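Chitin elicitor receptor kinase 1 (Arabidopsis thaliana, PDB 4EBY) is a plant receptor kinase whose extracellular LysM region probably senses chitin, with chitin-induced dimerization activating the immune receptor. Local coordinates at residues Tyr12-Glu15 / Asn16-Leu20; Asn99-Met103 / Glu104-Ala108; Tyr146-Arg149 / Pro150-Leu154. All coordinates share one frame; numbering follows the deposited sequence.

In the fold
Going from the N terminus, contact 1 closes the turn between strand 8-13 and helix 20-26, contact 2 starts helix 103-109 after the loop from helix 89-96, and contact 3 closes the turn between strand 143-147 and helix 154-161. They follow in series; none nests in or crosses another. Contacts 2 and 3 lie in separate LysM ranges. Strands 8-13 and 143-147 are parallel neighbours in the sheet, which puts Tyr13 of contact 1 against Arg149 of contact 3. Leu100 of contact 2 packs on both Tyr12 and Pro147, and the glycan on Asn99 touches the other two contacts, so that one glycan is shared by all three contacts.

Contact 1: Tyr12-Glu15 / Asn16-Leu20; sequences YYLE and NGTTL. With NAG (2-acetamido-2-deoxy-beta-D-glucopyranose), chain F; NAG (2-acetamido-2-deoxy-beta-D-glucopyranose), chain C.
Glu15 to Thr18 form a type I' beta turn that folds the chain back after strand 8-13 and brings the CA atoms of Leu14 and Thr18 to 6.1 Å. Asn16 and Gly17 fill its two central positions with positive phi; at phi 105° a side chain on Gly17 would jam against the preceding carbonyl. Thr18 faces back over the strand end. Its CG2 lies anti to the backbone N, 3.8 Å from CE2 of the Tyr12 ring, and the Leu14 side chain, meeting it with CD2, crosses that of Thr18 at about a right angle. The hydroxyl turns instead to two waters. One bridges Thr18 OG1 to Tyr12 OH, which also bonds Asn96 O; the other joins Thr18 OG1 with Tyr13 O and Glu15 N, 2.8 Å from that nitrogen, tying the turn to the strand by solvent. Asn16 ND2 carries an N-linked sugar. The extended Glu15 chain reaches O3 of the Asn99-linked sugar, although the place of its OE1 is doubtful. Backbone bonds from Tyr12 to Val61, and just past the strand end from Leu14 to Ser59, join strand 8-13 to strand 60-70, while Ile23 of helix 20-26 covers Tyr12, Leu14 and Thr18.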
loop_
_atom_site.group_PDB
_atom_site.type_symbol
_atom_site.label_atom_id
_atom_site.label_comp_id
_atom_site.label_asym_id
_atom_site.label_seq_id
_atom_site.Cartn_x
_atom_site.Cartn_y
_atom_site.Cartn_z
ATOM N N TYR A 12 3.404 -1.820 -4.044
ATOM C CA TYR A 12 4.547 -2.540 -3.493
ATOM C C TYR A 12 5.683 -2.601 -4.519
ATOM O O TYR A 12 5.608 -3.340 -5.498
ATOM C CB TYR A 12 4.078 -3.955 -3.112
ATOM C CG TYR A 12 5.009 -4.744 -2.223
ATOM C CD1 TYR A 12 4.635 -5.084 -0.929
ATOM C CD2 TYR A 12 6.257 -5.156 -2.684
ATOM C CE1 TYR A 12 5.493 -5.844 -0.108
ATOM C CE2 TYR A 12 7.111 -5.878 -1.876
ATOM C CZ TYR A 12 6.731 -6.210 -0.596
ATOM O OH TYR A 12 7.602 -6.961 0.176
ATOM N N TYR A 13 6.756 -1.853 -4.276
ATOM C CA TYR A 13 7.889 -1.806 -5.194
ATOM C C TYR A 13 8.768 -3.053 -5.056
ATOM O O TYR A 13 9.016 -3.517 -3.940
ATOM C CB TYR A 13 8.714 -0.550 -4.919
ATOM C CG TYR A 13 9.935 -0.430 -5.791
ATOM C CD1 TYR A 13 9.839 0.078 -7.076
ATOM C CD2 TYR A 13 11.187 -0.831 -5.327
ATOM C CE1 TYR A 13 10.958 0.180 -7.899
ATOM C CE2 TYR A 13 12.319 -0.721 -6.141
ATOM C CZ TYR A 13 12.193 -0.214 -7.423
ATOM O OH TYR A 13 13.313 -0.098 -8.234
ATOM N N LEU A 14 9.227 -3.580 -6.190
ATOM C CA LEU A 14 9.959 -4.839 -6.201
ATOM C C LEU A 14 11.473 -4.655 -6.249
ATOM O O LEU A 14 12.018 -4.109 -7.218
ATOM C CB LEU A 14 9.519 -5.660 -7.413
ATOM C CG LEU A 14 8.045 -6.057 -7.441
ATOM C CD1 LEU A 14 7.787 -6.880 -8.723
ATOM C CD2 LEU A 14 7.710 -6.887 -6.218
ATOM N N GLU A 15 12.154 -5.106 -5.198
ATOM C CA GLU A 15 13.598 -5.208 -5.248
ATOM C C GLU A 15 14.107 -6.360 -4.376
ATOM O O GLU A 15 13.399 -6.855 -3.501
ATOM C CB GLU A 15 14.262 -3.895 -4.870
ATOM C CG GLU A 15 14.076 -3.544 -3.436
ATOM C CD GLU A 15 14.653 -2.168 -3.077
ATOM O OE1 GLU A 15 14.321 -1.692 -1.979
ATOM O OE2 GLU A 15 15.439 -1.579 -3.867
ATOM N N ASN A 16 15.337 -6.778 -4.649
ATOM C CA ASN A 16 16.025 -7.810 -3.882
ATOM C C ASN A 16 15.292 -9.138 -3.921
ATOM O O ASN A 16 15.453 -9.955 -3.019
ATOM C CB ASN A 16 16.234 -7.399 -2.410
ATOM C CG ASN A 16 17.360 -6.396 -2.225
ATOM O OD1 ASN A 16 18.075 -6.061 -3.162
ATOM N ND2 ASN A 16 17.498 -5.900 -0.986
ATOM N N GLY A 17 14.476 -9.347 -4.952
ATOM C CA GLY A 17 14.020 -10.699 -5.249
ATOM C C GLY A 17 12.591 -11.087 -4.886
ATOM O O GLY A 17 12.179 -12.229 -5.138
ATOM N N THR A 18 11.844 -10.154 -4.302
ATOM C CA THR A 18 10.482 -10.383 -3.831
ATOM C C THR A 18 9.619 -11.119 -4.838
ATOM O O THR A 18 9.580 -10.740 -6.006
ATOM C CB THR A 18 9.810 -9.029 -3.608
ATOM O OG1 THR A 18 10.605 -8.285 -2.681
ATOM C CG2 THR A 18 8.400 -9.206 -3.069
ATOM N N THR A 19 8.941 -12.173 -4.384
ATOM C CA THR A 19 7.983 -12.895 -5.233
ATOM C C THR A 19 6.526 -12.495 -4.951
ATOM O O THR A 19 6.208 -11.869 -3.927
ATOM C CB THR A 19 8.059 -14.392 -4.992
ATOM O OG1 THR A 19 7.757 -14.655 -3.618
ATOM C CG2 THR A 19 9.449 -14.935 -5.338
ATOM N N LEU A 20 5.615 -12.878 -5.842
ATOM C CA LEU A 20 4.214 -12.524 -5.628
ATOM C C LEU A 20 3.661 -13.240 -4.381
ATOM O O LEU A 20 2.840 -12.694 -3.639
ATOM C CB LEU A 20 3.386 -12.878 -6.858
ATOM C CG LEU A 20 1.962 -12.334 -6.814
ATOM C CD1 LEU A 20 2.004 -10.813 -6.806
ATOM C CD2 LEU A 20 1.178 -12.881 -8.027
HETATM C C1 NAG F . 18.565 -4.938 -0.812
HETATM C C2 NAG F . 18.050 -4.079 0.354
HETATM C C3 NAG F . 19.080 -3.056 0.809
HETATM C C4 NAG F . 20.427 -3.725 1.031
HETATM C C5 NAG F . 20.800 -4.654 -0.124
HETATM C C6 NAG F . 22.079 -5.421 0.193
HETATM C C7 NAG F . 15.742 -3.561 0.797
HETATM C C8 NAG F . 14.392 -3.215 0.223
HETATM N N2 NAG F . 16.812 -3.403 0.019
HETATM O O3 NAG F . 18.642 -2.437 2.012
HETATM O O4 NAG F . 21.420 -2.731 1.153
HETATM O O5 NAG F . 19.750 -5.570 -0.386
HETATM O O6 NAG F . 21.900 -6.158 1.384
HETATM O O7 NAG F . 15.827 -3.978 1.951
HETATM C C1 NAG C . 12.177 1.909 1.493
HETATM C C2 NAG C . 12.711 1.300 0.189
HETATM C C3 NAG C . 14.231 1.115 0.259
HETATM C C4 NAG C . 14.951 2.357 0.772
HETATM C C5 NAG C . 14.238 2.934 1.992
HETATM C C6 NAG C . 14.849 4.255 2.450
HETATM C C7 NAG C . 11.510 -0.342 -1.185
HETATM C C8 NAG C . 11.029 -1.768 -1.336
HETATM N N2 NAG C . 12.090 0.012 -0.033
HETATM O O3 NAG C . 14.759 0.739 -1.004
HETATM O O4 NAG C . 16.270 2.002 1.140
HETATM O O5 NAG C . 12.867 3.138 1.701
HETATM O O6 NAG C . 14.727 5.199 1.404
HETATM O O7 NAG C . 11.352 0.453 -2.112
HETATM O O HOH W 1 10.024 -8.475 0.159
HETATM O O HOH W 2 10.519 -5.531 -2.905
#

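Contact 2: Asn99-Met103 / Glu104-Ala108; sequences NLTTM and ESLQA. With NAG (2-acetamido-2-deoxy-beta-D-glucopyranose), chain C; NAG (2-acetamido-2-deoxy-beta-D-glucopyranose), chain D.
The carboxylate of Glu104 has Met103 CG over one face, 3.3 Å from OE1, while Thr102 CB comes to its edge on the OE1 side. Glu104 reaches back this way because its chain bends at CG (chi2 80°), laying the acid beside the first turn of helix 103-109, where its negative charge would probably suit the positive end of the helix dipole. Thr102 is the N-cap: with chi1 at 65°, its OG1 stands between its own N and carbonyl carbon and accepts from Ser105 N at 3.1 Å. The helical pattern then sets in: Leu106 N bonds Thr102 O, nearly straight at 168°, and Gln107 N bonds Met103 O at 2.9 Å. The Thr101 and Leu106 side chains cross at about a right angle, Thr101 CG2 lying 4.1 Å from Leu106 CD1. Thr101 OG1 bonds Leu126 O and takes a second bond from a water that also binds Ser105 OG, so this hydroxyl is tied to strand 122-128 directly and to the first helical turn through the water. The acetamide methyl C8 of the chain D sugar lies 3.7 Å from Thr101 OG1. Upstream, Asn99 ND2 bears the N-linked sugar of chain C. Leu106 packs against Tyr89 and Val92 of helix 89-96 and Val125 of strand 122-128; Thr101 touches Ala93 and Val125, so the cap sits where the two helices of this LysM domain meet its sheet.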
loop_
_atom_site.group_PDB
_atom_site.type_symbol
_atom_site.label_atom_id
_atom_site.label_comp_id
_atom_site.label_asym_id
_atom_site.label_seq_id
_atom_site.Cartn_x
_atom_site.Cartn_y
_atom_site.Cartn_z
ATOM N N ASN A 99 8.067 0.006 2.508
ATOM C CA ASN A 99 7.726 1.371 2.945
ATOM C C ASN A 99 6.250 1.726 2.998
ATOM O O ASN A 99 5.893 2.920 3.073
ATOM C CB ASN A 99 8.532 2.404 2.164
ATOM C CG ASN A 99 10.014 2.226 2.375
ATOM O OD1 ASN A 99 10.476 2.111 3.519
ATOM N ND2 ASN A 99 10.767 2.159 1.267
ATOM N N LEU A 100 5.393 0.703 3.005
ATOM C CA LEU A 100 3.963 0.924 3.199
ATOM C C LEU A 100 3.657 1.173 4.664
ATOM O O LEU A 100 2.589 1.676 5.002
ATOM C CB LEU A 100 3.154 -0.273 2.696
ATOM C CG LEU A 100 3.169 -0.483 1.181
ATOM C CD1 LEU A 100 2.790 -1.919 0.877
ATOM C CD2 LEU A 100 2.197 0.512 0.502
ATOM N N THR A 101 4.595 0.790 5.529
ATOM C CA THR A 101 4.529 1.125 6.955
ATOM C C THR A 101 5.864 1.732 7.386
ATOM O O THR A 101 6.779 1.848 6.569
ATOM C CB THR A 101 4.147 -0.118 7.804
ATOM O OG1 THR A 101 3.717 0.297 9.111
ATOM C CG2 THR A 101 5.339 -1.096 7.921
ATOM N N THR A 102 5.969 2.166 8.649
ATOM C CA THR A 102 7.222 2.737 9.145
ATOM C C THR A 102 7.709 1.980 10.366
ATOM O O THR A 102 6.920 1.354 11.076
ATOM C CB THR A 102 7.075 4.218 9.539
ATOM O OG1 THR A 102 6.182 4.336 10.654
ATOM C CG2 THR A 102 6.548 5.032 8.365
ATOM N N MET A 103 9.005 2.069 10.623
ATOM C CA MET A 103 9.561 1.384 11.777
ATOM C C MET A 103 9.005 1.980 13.056
ATOM O O MET A 103 8.754 1.257 14.014
ATOM C CB MET A 103 11.087 1.428 11.769
ATOM C CG MET A 103 11.671 2.804 11.703
ATOM S SD MET A 103 13.463 2.665 11.655
ATOM C CE MET A 103 13.724 1.915 13.255
ATOM N N GLU A 104 8.788 3.291 13.070
ATOM C CA GLU A 104 8.248 3.923 14.267
ATOM C C GLU A 104 6.837 3.422 14.569
ATOM O O GLU A 104 6.482 3.192 15.739
ATOM C CB GLU A 104 8.255 5.454 14.118
ATOM C CG GLU A 104 9.649 6.065 14.038
ATOM C CD GLU A 104 10.308 5.980 12.653
ATOM O OE1 GLU A 104 9.693 5.502 11.666
ATOM O OE2 GLU A 104 11.479 6.406 12.559
ATOM N N SER A 105 6.033 3.260 13.521
ATOM C CA SER A 105 4.669 2.768 13.690
ATOM C C SER A 105 4.687 1.343 14.244
ATOM O O SER A 105 3.957 1.017 15.188
ATOM C CB SER A 105 3.895 2.831 12.368
ATOM O OG SER A 105 2.599 2.258 12.496
ATOM N N LEU A 106 5.535 0.509 13.655
ATOM C CA LEU A 106 5.655 -0.876 14.130
ATOM C C LEU A 106 6.072 -0.940 15.586
ATOM O O LEU A 106 5.498 -1.697 16.369
ATOM C CB LEU A 106 6.664 -1.653 13.289
ATOM C CG LEU A 106 6.246 -2.025 11.883
ATOM C CD1 LEU A 106 7.444 -2.585 11.114
ATOM C CD2 LEU A 106 5.092 -3.059 11.923
ATOM N N GLN A 107 7.078 -0.149 15.960
ATOM C CA GLN A 107 7.587 -0.222 17.327
ATOM C C GLN A 107 6.533 0.265 18.329
ATOM O O GLN A 107 6.409 -0.277 19.419
ATOM C CB GLN A 107 8.896 0.561 17.447
ATOM C CG GLN A 107 9.546 0.463 18.835
ATOM C CD GLN A 107 10.993 0.962 18.847
ATOM O OE1 GLN A 107 11.723 0.836 17.856
ATOM N NE2 GLN A 107 11.409 1.538 19.972
ATOM N N ALA A 108 5.747 1.267 17.955
ATOM C CA ALA A 108 4.751 1.805 18.878
ATOM C C ALA A 108 3.600 0.842 19.176
ATOM O O ALA A 108 3.053 0.839 20.283
ATOM C CB ALA A 108 4.213 3.159 18.359
HETATM C C1 NAG C . 12.177 1.909 1.493
HETATM C C2 NAG C . 12.711 1.300 0.189
HETATM C C3 NAG C . 14.231 1.115 0.259
HETATM C C4 NAG C . 14.951 2.357 0.772
HETATM C C5 NAG C . 14.238 2.934 1.992
HETATM C C6 NAG C . 14.849 4.255 2.450
HETATM C C7 NAG C . 11.510 -0.342 -1.185
HETATM C C8 NAG C . 11.029 -1.768 -1.336
HETATM N N2 NAG C . 12.090 0.012 -0.033
HETATM O O3 NAG C . 14.759 0.739 -1.004
HETATM O O4 NAG C . 16.270 2.002 1.140
HETATM O O5 NAG C . 12.867 3.138 1.701
HETATM O O6 NAG C . 14.727 5.199 1.404
HETATM O O7 NAG C . 11.352 0.453 -2.112
HETATM C C1 NAG D . -1.150 6.585 9.599
HETATM C C2 NAG D . 0.337 6.744 9.930
HETATM C C3 NAG D . 0.557 7.217 11.364
HETATM C C4 NAG D . -0.354 8.368 11.729
HETATM C C5 NAG D . -1.785 8.110 11.261
HETATM C C6 NAG D . -2.696 9.303 11.529
HETATM C C7 NAG D . 1.773 5.090 8.848
HETATM C C8 NAG D . 2.393 3.701 8.978
HETATM N N2 NAG D . 0.999 5.455 9.842
HETATM O O3 NAG D . 1.907 7.593 11.568
HETATM O O4 NAG D . -0.328 8.505 13.138
HETATM O O5 NAG D . -1.799 7.812 9.879
HETATM O O6 NAG D . -2.233 10.459 10.867
HETATM O O7 NAG D . 1.961 5.800 7.859
HETATM O O HOH W 3 2.959 -0.464 11.715
#

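Contact 3: Tyr146-Arg149 / Pro150-Leu154; sequences YPLR and PEDSL. With NAG (2-acetamido-2-deoxy-beta-D-glucopyranose), chain C.
Arg149 to Asp152 make a type I beta turn, closed by Asp152 N bonding Arg149 O at 2.9 Å. Asp152 closes it a second time with its side chain: OD2 takes Arg149 N at 2.8 Å on its anti side, slightly out of the carboxylate plane. The Tyr146 ring, with CG anti to the backbone N (chi1 -175°), extends past the strand end so that Tyr146 OH donates to Asp152 OD1 at 2.8 Å from above the carboxylate plane. Ring and carboxylate stand 58° apart, the acid lying at the ring edge with Asp152 OD2 3.4 Å from Tyr146 CE2. Both oxygens of this buried acid thus have donors, and Arg60 adds a salt bridge to OD2, which would tend to keep it ionised. Arg149 turns its guanidinium to two partners. Arg149 NE meets Glu151 OE2 in a salt bridge of 2.8 Å, on the syn side and almost exactly in the guanidinium plane; Glu151 bends sharply at CG to bring its carboxylate back to the guanidinium edge of Arg149. At another edge Arg149 NH1 bonds acetamide oxygen O7 of the Asn99-linked sugar at 2.9 Å, with a rather bent angle of 131°. Tyr13 of the adjacent strand makes a cation-pi contact with the same group, so Arg149 links the turn, strand 8-13 and the glycan. Ile157 of helix 154-161 packs on Tyr146, Leu148 and Asp152. This is the turn that leads from the first strand to the first helix of the beta-alpha-alpha-beta LysM fold, with Ser153 as N-cap of that helix.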
loop_
_atom_site.group_PDB
_atom_site.type_symbol
_atom_site.label_atom_id
_atom_site.label_comp_id
_atom_site.label_asym_id
_atom_site.label_seq_id
_atom_site.Cartn_x
_atom_site.Cartn_y
_atom_site.Cartn_z
ATOM N N TYR A 146 0.819 4.972 -1.888
ATOM C CA TYR A 146 1.953 4.937 -2.797
ATOM C C TYR A 146 3.201 5.464 -2.107
ATOM O O TYR A 146 3.346 6.661 -1.903
ATOM C CB TYR A 146 1.606 5.793 -4.038
ATOM C CG TYR A 146 2.627 5.771 -5.157
ATOM C CD1 TYR A 146 2.419 4.999 -6.289
ATOM C CD2 TYR A 146 3.774 6.560 -5.099
ATOM C CE1 TYR A 146 3.328 4.990 -7.335
ATOM C CE2 TYR A 146 4.700 6.551 -6.146
ATOM C CZ TYR A 146 4.461 5.755 -7.256
ATOM O OH TYR A 146 5.343 5.727 -8.316
ATOM N N PRO A 147 4.110 4.572 -1.693
ATOM C CA PRO A 147 5.355 5.068 -1.092
ATOM C C PRO A 147 6.274 5.673 -2.165
ATOM O O PRO A 147 6.576 5.035 -3.184
ATOM C CB PRO A 147 5.978 3.793 -0.476
ATOM C CG PRO A 147 4.806 2.821 -0.351
ATOM C CD PRO A 147 3.979 3.105 -1.580
ATOM N N LEU A 148 6.692 6.916 -1.930
ATOM C CA LEU A 148 7.537 7.653 -2.871
ATOM C C LEU A 148 8.951 7.102 -2.923
ATOM O O LEU A 148 9.522 6.733 -1.894
ATOM C CB LEU A 148 7.601 9.129 -2.478
ATOM C CG LEU A 148 6.315 9.941 -2.648
ATOM C CD1 LEU A 148 6.507 11.357 -2.083
ATOM C CD2 LEU A 148 5.879 9.995 -4.119
ATOM N N ARG A 149 9.503 7.065 -4.133
ATOM C CA ARG A 149 10.902 6.693 -4.344
ATOM C C ARG A 149 11.638 7.829 -5.033
ATOM O O ARG A 149 11.012 8.718 -5.605
ATOM C CB ARG A 149 10.986 5.424 -5.176
ATOM C CG ARG A 149 10.562 4.194 -4.373
ATOM C CD ARG A 149 10.705 2.907 -5.168
ATOM N NE ARG A 149 12.024 2.858 -5.773
ATOM C CZ ARG A 149 13.114 2.428 -5.154
ATOM N NH1 ARG A 149 13.041 1.948 -3.919
ATOM N NH2 ARG A 149 14.281 2.468 -5.783
ATOM N N PRO A 150 12.978 7.805 -4.974
ATOM C CA PRO A 150 13.761 8.927 -5.510
ATOM C C PRO A 150 13.483 9.219 -6.984
ATOM O O PRO A 150 13.628 10.373 -7.409
ATOM C CB PRO A 150 15.206 8.464 -5.299
ATOM C CG PRO A 150 15.127 7.597 -4.089
ATOM C CD PRO A 150 13.830 6.838 -4.259
ATOM N N GLU A 151 13.068 8.214 -7.747
ATOM C CA GLU A 151 12.814 8.406 -9.162
ATOM C C GLU A 151 11.444 9.027 -9.454
ATOM O O GLU A 151 11.192 9.470 -10.571
ATOM C CB GLU A 151 13.001 7.097 -9.945
ATOM C CG GLU A 151 11.990 6.001 -9.631
ATOM C CD GLU A 151 12.411 5.091 -8.489
ATOM O OE1 GLU A 151 13.360 5.424 -7.742
ATOM O OE2 GLU A 151 11.777 4.028 -8.339
ATOM N N ASP A 152 10.569 9.073 -8.450
ATOM C CA ASP A 152 9.237 9.664 -8.637
ATOM C C ASP A 152 9.240 11.183 -8.599
ATOM O O ASP A 152 10.054 11.789 -7.918
ATOM C CB ASP A 152 8.286 9.198 -7.536
ATOM C CG ASP A 152 7.970 7.725 -7.616
ATOM O OD1 ASP A 152 7.633 7.238 -8.713
ATOM O OD2 ASP A 152 8.049 7.053 -6.567
ATOM N N SER A 153 8.290 11.784 -9.318
ATOM C CA SER A 153 8.022 13.211 -9.221
ATOM C C SER A 153 6.522 13.445 -9.400
ATOM O O SER A 153 5.782 12.529 -9.780
ATOM C CB SER A 153 8.818 13.994 -10.273
ATOM O OG SER A 153 8.465 13.574 -11.576
ATOM N N LEU A 154 6.066 14.668 -9.128
ATOM C CA LEU A 154 4.661 14.964 -9.339
ATOM C C LEU A 154 4.286 14.730 -10.802
ATOM O O LEU A 154 3.292 14.077 -11.098
ATOM C CB LEU A 154 4.335 16.397 -8.928
ATOM C CG LEU A 154 2.868 16.784 -9.117
ATOM C CD1 LEU A 154 1.959 15.889 -8.267
ATOM C CD2 LEU A 154 2.683 18.245 -8.769
HETATM C C1 NAG C . 12.177 1.909 1.493
HETATM C C2 NAG C . 12.711 1.300 0.189
HETATM C C3 NAG C . 14.231 1.115 0.259
HETATM C C4 NAG C . 14.951 2.357 0.772
HETATM C C5 NAG C . 14.238 2.934 1.992
HETATM C C6 NAG C . 14.849 4.255 2.450
HETATM C C7 NAG C . 11.510 -0.342 -1.185
HETATM C C8 NAG C . 11.029 -1.768 -1.336
HETATM N N2 NAG C . 12.090 0.012 -0.033
HETATM O O3 NAG C . 14.759 0.739 -1.004
HETATM O O4 NAG C . 16.270 2.002 1.140
HETATM O O5 NAG C . 12.867 3.138 1.701
HETATM O O6 NAG C . 14.727 5.199 1.404
HETATM O O7 NAG C . 11.352 0.453 -2.112
#